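Local atomic coordinates of UL37 (Suid herpesvirus 1, PDB entry 4K70), a protein that is an inner tegument protein of the herpesvirus particle, thought to act in control of viral trafficking, and is represented here by its N-terminal half. Residues N71-A76 with D121-L126; L75-L80 with E93-V98; R125-W130 with M174-D179. One frame throughout, in Å; residues are numbered along the deposited sequence.

Interaction 1 (N71-A76 with D121-L126); sequences NLAGLA and DAMFRL. With NA (sodium ion), chain I.
The flat group in this contact is the peptide unit joining Ala73 to Gly74, and Met123 sits on it: its CG lies almost straight above one face, 3.8 Å from Gly74 N. The same CG is 3.9 Å from the methyl CB of Ala73, so it fits against the small surface made by that methyl and the peptide plane. The sulfur reaches the glycine itself, with Met123 SD 4.0 Å from Gly74 CA. Met123 CG stands anti to its own carbonyl carbon (chi1 -70°); the bend at chi2 brings SD alongside Gly74, and the bend at chi3 turns CE back away from that helix. No hydrogen bond crosses between the two segments, and the contact is apolar packing.

The pairing joins helices 63-78 and 120-137 of the mainly helical, strand-free N-terminal half of UL37. Their backbones come close, Gly74 CA and Met123 CA being 6.4 Å apart, a spacing consistent with one helix presenting only glycine and alanine here. Helix 63-78 is kinked at this point, where the N atoms of Ala73 and Gly74 have no bond to the preceding turn. Gly74 forms a backbone hydrogen bond with Phe118, in the loop before the second helix.

The carboxylate of Asp121 serves a different purpose at the start of helix 120-137. Its OD1 binds a sodium ion at 2.8 Å, together with Asn99 OD1, while a water lies 2.6 Å from the sodium. Asp121 OD2 is hydrogen-bonded to Thr114 OG1, giving the two carboxylate oxygens separate partners.

Interaction 2 (L75-L80 with E93-V98); sequences LALWRL and ELLGVV. With NA (sodium ion), chain Q.
Apolar contacts between leucines carry the whole of this pairing. Leu77 CD1 approaches Leu94 CD2 to 3.7 Å, the two side chains sliding past each other in opposite directions. Its other methyl, Leu77 CD2, meets Leu95 CD2 at 4.2 Å, so one residue reaches two consecutive positions of helix 89-98. The second torsion of Leu77 (chi2 19°) is close to eclipsed, an unfavourable shape that may reflect tight packing or uncertainty in the model. Leu80, just past the end of helix 63-78, meets Leu94 tip to tip, CD2 to CD2 at 4.2 Å. Leu77 also packs on Met123 and Phe176, and Leu94 on Val42 of helix 39-60.

Metal binding occurs away from this interface. Glu93 holds a sodium ion with both carboxylate oxygens, OE1 at 2.5 Å and OE2 at 2.8 Å, and a water is a further ligand. Glu93 makes no contact with 75-80 and is the ion's only protein ligand within the two segments, so the ion does not bridge them.

With no hydrogen bond across and every touching residue buried, the contact probably rests on methyl packing and exclusion of water, with no directional bond to set its register.

Interaction 3 (R125-W130 with M174-D179); sequences RLVSEW and MDFVQD
Helix 125-130 and helix 175-179 run nearly parallel, their axes 11° apart in N-to-C direction and 12.6 Å from each other at closest approach, a gap filled by side chains with no hydrogen bond across it. The main filler is the indole of Trp130. Over one face of its six-membered ring stands Val177 CG2, 4.2 Å from the ring centroid, a CH-pi contact. Val177 CG1, the other methyl, touches Trp130 CZ2 at 3.8 Å. Phe176 comes to the same face of the indole edge-on: the six-membered ring and the phenyl have centroids 6.0 Å apart and planes at 84°, a T-shaped pair with Phe176 supplying the edge. The Val177 methyl CG2 also lies 3.7 Å above one face of the phenyl plane, toward its rim, and so wedges into the corner between the two rings.

This is side-chain packing between helices 120-137 and 175-188 of the helical N-terminal half of UL37, and Met174 occupies the N-cap position of the second. Phe176 CG falls between the backbone N and the carbonyl carbon (chi1 72°), which turns the phenyl from its own helix toward the other. There its CE2 meets Val127 CG1 at 4.1 Å, one turn before Trp130.

The polar atoms of this packing have partners outside it: Trp130 NE1 is hydrogen-bonded to Leu163 O, helping to fix the indole's rotation, and Phe176 O accepts from Trp84 NE1. Phe176 also lies about 4 Å, side chain to side chain, from His82, which with Asp179 marks a calcium site seen in the protein although no ion occupies it in this chain.

The three contacts lie side by side, with centres 7 Å apart for interactions 1 and 2 and 10 Å for the other two pairs. Helix 63-78 serves interactions 1 and 2, which share Leu75 and Ala76; helix 120-137 serves interactions 1 and 3, which share Arg125 and Leu126. Along the chain interaction 2 closes before interaction 3 opens. Direct packing joins them: Met123 CB is 3.9 Å from Leu77 CD2, and Gly74 O is 3.6 Å from Met174 CE. A probable backbone hydrogen bond links Trp78 O to Asp175 N at 2.9 Å. The buried contact residues of four helices thus form one continuous packed region in the N-terminal half of UL37.

Interaction 1 (N71-A76 with D121-L126)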
loop_
_atom_site.group_PDB
_atom_site.type_symbol
_atom_site.label_atom_id
_atom_site.label_comp_id
_atom_site.label_asym_id
_atom_site.label_seq_id
_atom_site.Cartn_x
_atom_site.Cartn_y
_atom_site.Cartn_z
ATOM N N ASN A 71 6.587 2.983 31.655
ATOM C CA ASN A 71 6.445 2.772 30.206
ATOM C C ASN A 71 5.291 1.860 29.766
ATOM O O ASN A 71 5.221 1.431 28.602
ATOM C CB ASN A 71 7.760 2.262 29.631
ATOM C CG ASN A 71 8.916 3.185 29.937
ATOM O OD1 ASN A 71 9.187 4.134 29.199
ATOM N ND2 ASN A 71 9.603 2.919 31.045
ATOM N N LEU A 72 4.372 1.598 30.691
ATOM C CA LEU A 72 3.226 0.741 30.436
ATOM C C LEU A 72 2.375 1.240 29.276
ATOM O O LEU A 72 1.857 0.446 28.493
ATOM C CB LEU A 72 2.365 0.620 31.703
ATOM C CG LEU A 72 1.335 -0.500 31.657
ATOM C CD1 LEU A 72 2.050 -1.841 31.673
ATOM C CD2 LEU A 72 0.372 -0.372 32.823
ATOM N N ALA A 73 2.211 2.550 29.167
ATOM C CA ALA A 73 1.407 3.085 28.073
ATOM C C ALA A 73 1.945 2.613 26.703
ATOM O O ALA A 73 1.197 2.110 25.865
ATOM C CB ALA A 73 1.342 4.596 28.148
ATOM N N GLY A 74 3.247 2.746 26.496
ATOM C CA GLY A 74 3.861 2.351 25.241
ATOM C C GLY A 74 3.883 0.849 25.043
ATOM O O GLY A 74 3.592 0.352 23.952
ATOM N N LEU A 75 4.222 0.124 26.099
ATOM C CA LEU A 75 4.259 -1.329 26.043
ATOM C C LEU A 75 2.884 -1.902 25.721
ATOM O O LEU A 75 2.787 -2.880 24.995
ATOM C CB LEU A 75 4.756 -1.909 27.369
ATOM C CG LEU A 75 6.211 -1.609 27.743
ATOM C CD1 LEU A 75 6.515 -2.117 29.156
ATOM C CD2 LEU A 75 7.153 -2.232 26.713
ATOM N N ALA A 76 1.837 -1.285 26.261
ATOM C CA ALA A 76 0.461 -1.733 26.029
ATOM C C ALA A 76 0.018 -1.449 24.596
ATOM O O ALA A 76 -0.706 -2.231 23.990
ATOM C CB ALA A 76 -0.491 -1.057 27.019
ATOM N N ASP A 121 1.947 10.607 29.218
ATOM C CA ASP A 121 2.000 11.950 28.642
ATOM C C ASP A 121 2.494 11.894 27.198
ATOM O O ASP A 121 1.942 12.537 26.313
ATOM C CB ASP A 121 2.970 12.848 29.427
ATOM C CG ASP A 121 2.566 13.042 30.889
ATOM O OD1 ASP A 121 1.415 12.703 31.262
ATOM O OD2 ASP A 121 3.413 13.557 31.662
ATOM N N ALA A 122 3.560 11.137 26.985
ATOM C CA ALA A 122 4.180 11.018 25.669
ATOM C C ALA A 122 3.254 10.283 24.699
ATOM O O ALA A 122 3.007 10.734 23.575
ATOM C CB ALA A 122 5.500 10.294 25.789
ATOM N N MET A 123 2.729 9.151 25.143
ATOM C CA MET A 123 1.863 8.363 24.272
ATOM C C MET A 123 0.569 9.104 23.922
ATOM O O MET A 123 0.116 9.052 22.789
ATOM C CB MET A 123 1.613 6.978 24.863
ATOM C CG MET A 123 2.864 6.091 24.841
ATOM S SD MET A 123 3.557 5.721 23.181
ATOM C CE MET A 123 4.711 7.084 22.959
ATOM N N PHE A 124 -0.003 9.824 24.879
ATOM C CA PHE A 124 -1.199 10.608 24.611
ATOM C C PHE A 124 -0.937 11.648 23.531
ATOM O O PHE A 124 -1.710 11.789 22.592
ATOM C CB PHE A 124 -1.713 11.298 25.882
ATOM C CG PHE A 124 -2.968 12.105 25.658
ATOM C CD1 PHE A 124 -4.207 11.481 25.601
ATOM C CD2 PHE A 124 -2.905 13.479 25.472
ATOM C CE1 PHE A 124 -5.359 12.210 25.370
ATOM C CE2 PHE A 124 -4.058 14.214 25.241
ATOM C CZ PHE A 124 -5.286 13.579 25.188
ATOM N N ARG A 125 0.157 12.387 23.683
ATOM C CA ARG A 125 0.512 13.435 22.737
ATOM C C ARG A 125 0.833 12.900 21.334
ATOM O O ARG A 125 0.239 13.343 20.352
ATOM C CB ARG A 125 1.683 14.281 23.287
ATOM C CG ARG A 125 2.045 15.512 22.446
ATOM C CD ARG A 125 3.238 16.301 23.036
ATOM N NE ARG A 125 4.445 15.486 23.110
ATOM C CZ ARG A 125 5.011 15.076 24.242
ATOM N NH1 ARG A 125 4.490 15.420 25.417
ATOM N NH2 ARG A 125 6.108 14.324 24.200
ATOM N N LEU A 126 1.776 11.962 21.232
ATOM C CA LEU A 126 2.196 11.458 19.922
ATOM C C LEU A 126 1.105 10.664 19.202
ATOM O O LEU A 126 0.927 10.825 18.004
ATOM C CB LEU A 126 3.465 10.607 20.017
ATOM C CG LEU A 126 4.764 11.352 20.346
ATOM C CD1 LEU A 126 5.927 10.371 20.425
ATOM C CD2 LEU A 126 5.049 12.456 19.331
HETATM NA NA NA I . -0.998 11.259 30.990
HETATM O O HOH W 1 -2.309 10.951 33.200
#

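Interaction 2 (L75-L80 with E93-V98)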
loop_
_atom_site.group_PDB
_atom_site.type_symbol
_atom_site.label_atom_id
_atom_site.label_comp_id
_atom_site.label_asym_id
_atom_site.label_seq_id
_atom_site.Cartn_x
_atom_site.Cartn_y
_atom_site.Cartn_z
ATOM N N LEU A 75 4.222 0.124 26.099
ATOM C CA LEU A 75 4.259 -1.329 26.043
ATOM C C LEU A 75 2.884 -1.902 25.721
ATOM O O LEU A 75 2.787 -2.880 24.995
ATOM C CB LEU A 75 4.756 -1.909 27.369
ATOM C CG LEU A 75 6.211 -1.609 27.743
ATOM C CD1 LEU A 75 6.515 -2.117 29.156
ATOM C CD2 LEU A 75 7.153 -2.232 26.713
ATOM N N ALA A 76 1.837 -1.285 26.261
ATOM C CA ALA A 76 0.461 -1.733 26.029
ATOM C C ALA A 76 0.018 -1.449 24.596
ATOM O O ALA A 76 -0.706 -2.231 23.990
ATOM C CB ALA A 76 -0.491 -1.057 27.019
ATOM N N LEU A 77 0.454 -0.320 24.058
ATOM C CA LEU A 77 0.078 0.068 22.706
ATOM C C LEU A 77 0.832 -0.732 21.650
ATOM O O LEU A 77 0.366 -0.866 20.516
ATOM C CB LEU A 77 0.335 1.562 22.497
ATOM C CG LEU A 77 -0.777 2.591 22.693
ATOM C CD1 LEU A 77 -1.928 2.042 23.511
ATOM C CD2 LEU A 77 -0.206 3.854 23.331
ATOM N N TRP A 78 1.986 -1.275 22.026
ATOM C CA TRP A 78 2.915 -1.868 21.057
ATOM C C TRP A 78 2.325 -3.059 20.307
ATOM O O TRP A 78 2.566 -3.244 19.108
ATOM C CB TRP A 78 4.184 -2.331 21.766
ATOM C CG TRP A 78 5.437 -2.280 20.927
ATOM C CD1 TRP A 78 5.690 -2.962 19.769
ATOM C CD2 TRP A 78 6.626 -1.521 21.212
ATOM N NE1 TRP A 78 6.962 -2.664 19.309
ATOM C CE2 TRP A 78 7.555 -1.787 20.183
ATOM C CE3 TRP A 78 6.994 -0.648 22.246
ATOM C CZ2 TRP A 78 8.826 -1.203 20.151
ATOM C CZ3 TRP A 78 8.262 -0.070 22.212
ATOM C CH2 TRP A 78 9.160 -0.354 21.174
ATOM N N ARG A 79 1.585 -3.898 21.020
ATOM C CA ARG A 79 1.027 -5.096 20.401
ATOM C C ARG A 79 -0.466 -4.939 20.168
ATOM O O ARG A 79 -1.216 -5.905 20.221
ATOM C CB ARG A 79 1.327 -6.336 21.245
ATOM C CG ARG A 79 2.788 -6.781 21.216
ATOM C CD ARG A 79 3.156 -7.619 22.447
ATOM N NE ARG A 79 3.176 -6.816 23.669
ATOM C CZ ARG A 79 4.223 -6.703 24.487
ATOM N NH1 ARG A 79 5.350 -7.358 24.232
ATOM N NH2 ARG A 79 4.141 -5.933 25.570
ATOM N N LEU A 80 -0.889 -3.715 19.880
ATOM C CA LEU A 80 -2.307 -3.403 19.757
ATOM C C LEU A 80 -2.910 -3.865 18.417
ATOM O O LEU A 80 -2.347 -3.624 17.352
ATOM C CB LEU A 80 -2.510 -1.899 19.951
ATOM C CG LEU A 80 -3.921 -1.400 20.229
ATOM C CD1 LEU A 80 -4.403 -1.968 21.551
ATOM C CD2 LEU A 80 -3.942 0.120 20.240
ATOM N N GLU A 93 -10.133 7.012 22.307
ATOM C CA GLU A 93 -10.886 6.705 23.522
ATOM C C GLU A 93 -10.001 5.968 24.525
ATOM O O GLU A 93 -10.084 6.199 25.726
ATOM C CB GLU A 93 -12.149 5.898 23.193
ATOM C CG GLU A 93 -13.183 5.916 24.300
ATOM C CD GLU A 93 -14.415 5.091 23.960
ATOM O OE1 GLU A 93 -15.230 4.845 24.877
ATOM O OE2 GLU A 93 -14.563 4.686 22.783
ATOM N N LEU A 94 -9.139 5.093 24.021
ATOM C CA LEU A 94 -8.184 4.390 24.855
ATOM C C LEU A 94 -7.132 5.365 25.400
ATOM O O LEU A 94 -6.765 5.307 26.579
ATOM C CB LEU A 94 -7.511 3.279 24.053
ATOM C CG LEU A 94 -6.237 2.712 24.663
ATOM C CD1 LEU A 94 -6.546 2.076 25.998
ATOM C CD2 LEU A 94 -5.607 1.712 23.710
ATOM N N LEU A 95 -6.647 6.266 24.545
ATOM C CA LEU A 95 -5.693 7.290 24.996
ATOM C C LEU A 95 -6.269 8.161 26.109
ATOM O O LEU A 95 -5.556 8.520 27.046
ATOM C CB LEU A 95 -5.258 8.185 23.841
ATOM C CG LEU A 95 -4.435 7.501 22.758
ATOM C CD1 LEU A 95 -4.046 8.532 21.716
ATOM C CD2 LEU A 95 -3.227 6.827 23.368
ATOM N N GLY A 96 -7.546 8.510 25.994
ATOM C CA GLY A 96 -8.231 9.249 27.049
ATOM C C GLY A 96 -8.183 8.568 28.414
ATOM O O GLY A 96 -7.985 9.219 29.442
ATOM N N VAL A 97 -8.378 7.255 28.426
ATOM C CA VAL A 97 -8.231 6.455 29.641
ATOM C C VAL A 97 -6.781 6.414 30.146
ATOM O O VAL A 97 -6.518 6.635 31.327
ATOM C CB VAL A 97 -8.771 5.023 29.416
ATOM C CG1 VAL A 97 -8.331 4.080 30.527
ATOM C CG2 VAL A 97 -10.285 5.064 29.316
ATOM N N VAL A 98 -5.841 6.127 29.252
ATOM C CA VAL A 98 -4.428 6.046 29.612
ATOM C C VAL A 98 -3.952 7.347 30.264
ATOM O O VAL A 98 -3.159 7.342 31.214
ATOM C CB VAL A 98 -3.568 5.725 28.360
ATOM C CG1 VAL A 98 -2.085 5.930 28.645
ATOM C CG2 VAL A 98 -3.850 4.304 27.875
HETATM NA NA NA Q . -17.065 3.838 23.560
HETATM O O HOH W 2 -16.578 1.753 22.498
#

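Interaction 3 (R125-W130 with M174-D179)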
loop_
_atom_site.group_PDB
_atom_site.type_symbol
_atom_site.label_atom_id
_atom_site.label_comp_id
_atom_site.label_asym_id
_atom_site.label_seq_id
_atom_site.Cartn_x
_atom_site.Cartn_y
_atom_site.Cartn_z
ATOM N N ARG A 125 0.157 12.387 23.683
ATOM C CA ARG A 125 0.512 13.435 22.737
ATOM C C ARG A 125 0.833 12.900 21.334
ATOM O O ARG A 125 0.239 13.343 20.352
ATOM C CB ARG A 125 1.683 14.281 23.287
ATOM C CG ARG A 125 2.045 15.512 22.446
ATOM C CD ARG A 125 3.238 16.301 23.036
ATOM N NE ARG A 125 4.445 15.486 23.110
ATOM C CZ ARG A 125 5.011 15.076 24.242
ATOM N NH1 ARG A 125 4.490 15.420 25.417
ATOM N NH2 ARG A 125 6.108 14.324 24.200
ATOM N N LEU A 126 1.776 11.962 21.232
ATOM C CA LEU A 126 2.196 11.458 19.922
ATOM C C LEU A 126 1.105 10.664 19.202
ATOM O O LEU A 126 0.927 10.825 18.004
ATOM C CB LEU A 126 3.465 10.607 20.017
ATOM C CG LEU A 126 4.764 11.352 20.346
ATOM C CD1 LEU A 126 5.927 10.371 20.425
ATOM C CD2 LEU A 126 5.049 12.456 19.331
ATOM N N VAL A 127 0.381 9.809 19.921
ATOM C CA VAL A 127 -0.629 8.988 19.254
ATOM C C VAL A 127 -1.817 9.835 18.812
ATOM O O VAL A 127 -2.385 9.608 17.748
ATOM C CB VAL A 127 -1.050 7.759 20.090
ATOM C CG1 VAL A 127 -2.068 6.919 19.329
ATOM C CG2 VAL A 127 0.185 6.911 20.429
ATOM N N SER A 128 -2.178 10.825 19.619
ATOM C CA SER A 128 -3.181 11.797 19.219
ATOM C C SER A 128 -2.769 12.476 17.923
ATOM O O SER A 128 -3.573 12.598 17.013
ATOM C CB SER A 128 -3.372 12.855 20.313
ATOM O OG SER A 128 -4.109 12.324 21.409
ATOM N N GLU A 129 -1.518 12.941 17.866
ATOM C CA GLU A 129 -0.985 13.584 16.667
ATOM C C GLU A 129 -0.970 12.638 15.491
ATOM O O GLU A 129 -1.361 13.008 14.388
ATOM C CB GLU A 129 0.437 14.095 16.906
ATOM C CG GLU A 129 0.522 15.179 17.954
ATOM C CD GLU A 129 1.947 15.675 18.141
ATOM O OE1 GLU A 129 2.778 15.445 17.232
ATOM O OE2 GLU A 129 2.230 16.287 19.181
ATOM N N TRP A 130 -0.526 11.409 15.732
ATOM C CA TRP A 130 -0.493 10.400 14.685
ATOM C C TRP A 130 -1.905 10.134 14.130
ATOM O O TRP A 130 -2.101 10.097 12.908
ATOM C CB TRP A 130 0.168 9.120 15.204
ATOM C CG TRP A 130 0.498 8.121 14.128
ATOM C CD1 TRP A 130 1.695 7.973 13.487
ATOM C CD2 TRP A 130 -0.382 7.128 13.574
ATOM N NE1 TRP A 130 1.612 6.947 12.575
ATOM C CE2 TRP A 130 0.351 6.419 12.606
ATOM C CE3 TRP A 130 -1.714 6.772 13.809
ATOM C CZ2 TRP A 130 -0.211 5.369 11.859
ATOM C CZ3 TRP A 130 -2.270 5.731 13.068
ATOM C CH2 TRP A 130 -1.517 5.042 12.111
ATOM N N MET A 174 5.004 -0.323 16.191
ATOM C CA MET A 174 3.806 -0.752 16.930
ATOM C C MET A 174 2.767 -1.300 15.955
ATOM O O MET A 174 2.584 -0.760 14.865
ATOM C CB MET A 174 3.216 0.374 17.771
ATOM C CG MET A 174 4.207 0.972 18.792
ATOM S SD MET A 174 3.353 2.022 19.953
ATOM C CE MET A 174 4.681 2.372 21.125
ATOM N N ASP A 175 2.083 -2.369 16.348
ATOM C CA ASP A 175 1.168 -3.057 15.433
ATOM C C ASP A 175 0.089 -2.153 14.845
ATOM O O ASP A 175 -0.195 -2.220 13.646
ATOM C CB ASP A 175 0.544 -4.290 16.096
ATOM C CG ASP A 175 1.574 -5.367 16.406
ATOM O OD1 ASP A 175 2.666 -5.337 15.806
ATOM O OD2 ASP A 175 1.299 -6.242 17.252
ATOM N N PHE A 176 -0.531 -1.316 15.669
ATOM C CA PHE A 176 -1.591 -0.456 15.143
ATOM C C PHE A 176 -1.093 0.510 14.053
ATOM O O PHE A 176 -1.840 0.877 13.141
ATOM C CB PHE A 176 -2.344 0.280 16.263
ATOM C CG PHE A 176 -1.557 1.380 16.910
ATOM C CD1 PHE A 176 -0.725 1.119 17.992
ATOM C CD2 PHE A 176 -1.673 2.685 16.459
ATOM C CE1 PHE A 176 -0.009 2.137 18.600
ATOM C CE2 PHE A 176 -0.951 3.712 17.062
ATOM C CZ PHE A 176 -0.119 3.436 18.136
ATOM N N VAL A 177 0.170 0.914 14.133
ATOM C CA VAL A 177 0.722 1.776 13.097
ATOM C C VAL A 177 0.894 1.033 11.775
ATOM O O VAL A 177 0.535 1.540 10.715
ATOM C CB VAL A 177 2.072 2.386 13.506
ATOM C CG1 VAL A 177 2.754 2.982 12.281
ATOM C CG2 VAL A 177 1.867 3.446 14.603
ATOM N N GLN A 178 1.466 -0.159 11.844
ATOM C CA GLN A 178 1.691 -0.970 10.651
ATOM C C GLN A 178 0.365 -1.419 10.019
ATOM O O GLN A 178 0.246 -1.496 8.790
ATOM C CB GLN A 178 2.591 -2.163 10.992
ATOM C CG GLN A 178 3.977 -1.713 11.431
ATOM C CD GLN A 178 4.673 -0.964 10.313
ATOM O OE1 GLN A 178 4.493 -1.304 9.149
ATOM N NE2 GLN A 178 5.451 0.060 10.654
ATOM N N ASP A 179 -0.631 -1.695 10.862
ATOM C CA ASP A 179 -1.974 -1.984 10.368
ATOM C C ASP A 179 -2.581 -0.748 9.713
ATOM O O ASP A 179 -3.262 -0.858 8.697
ATOM C CB ASP A 179 -2.899 -2.471 11.497
ATOM C CG ASP A 179 -2.551 -3.876 11.981
ATOM O OD1 ASP A 179 -1.855 -4.608 11.242
ATOM O OD2 ASP A 179 -2.965 -4.241 13.105
#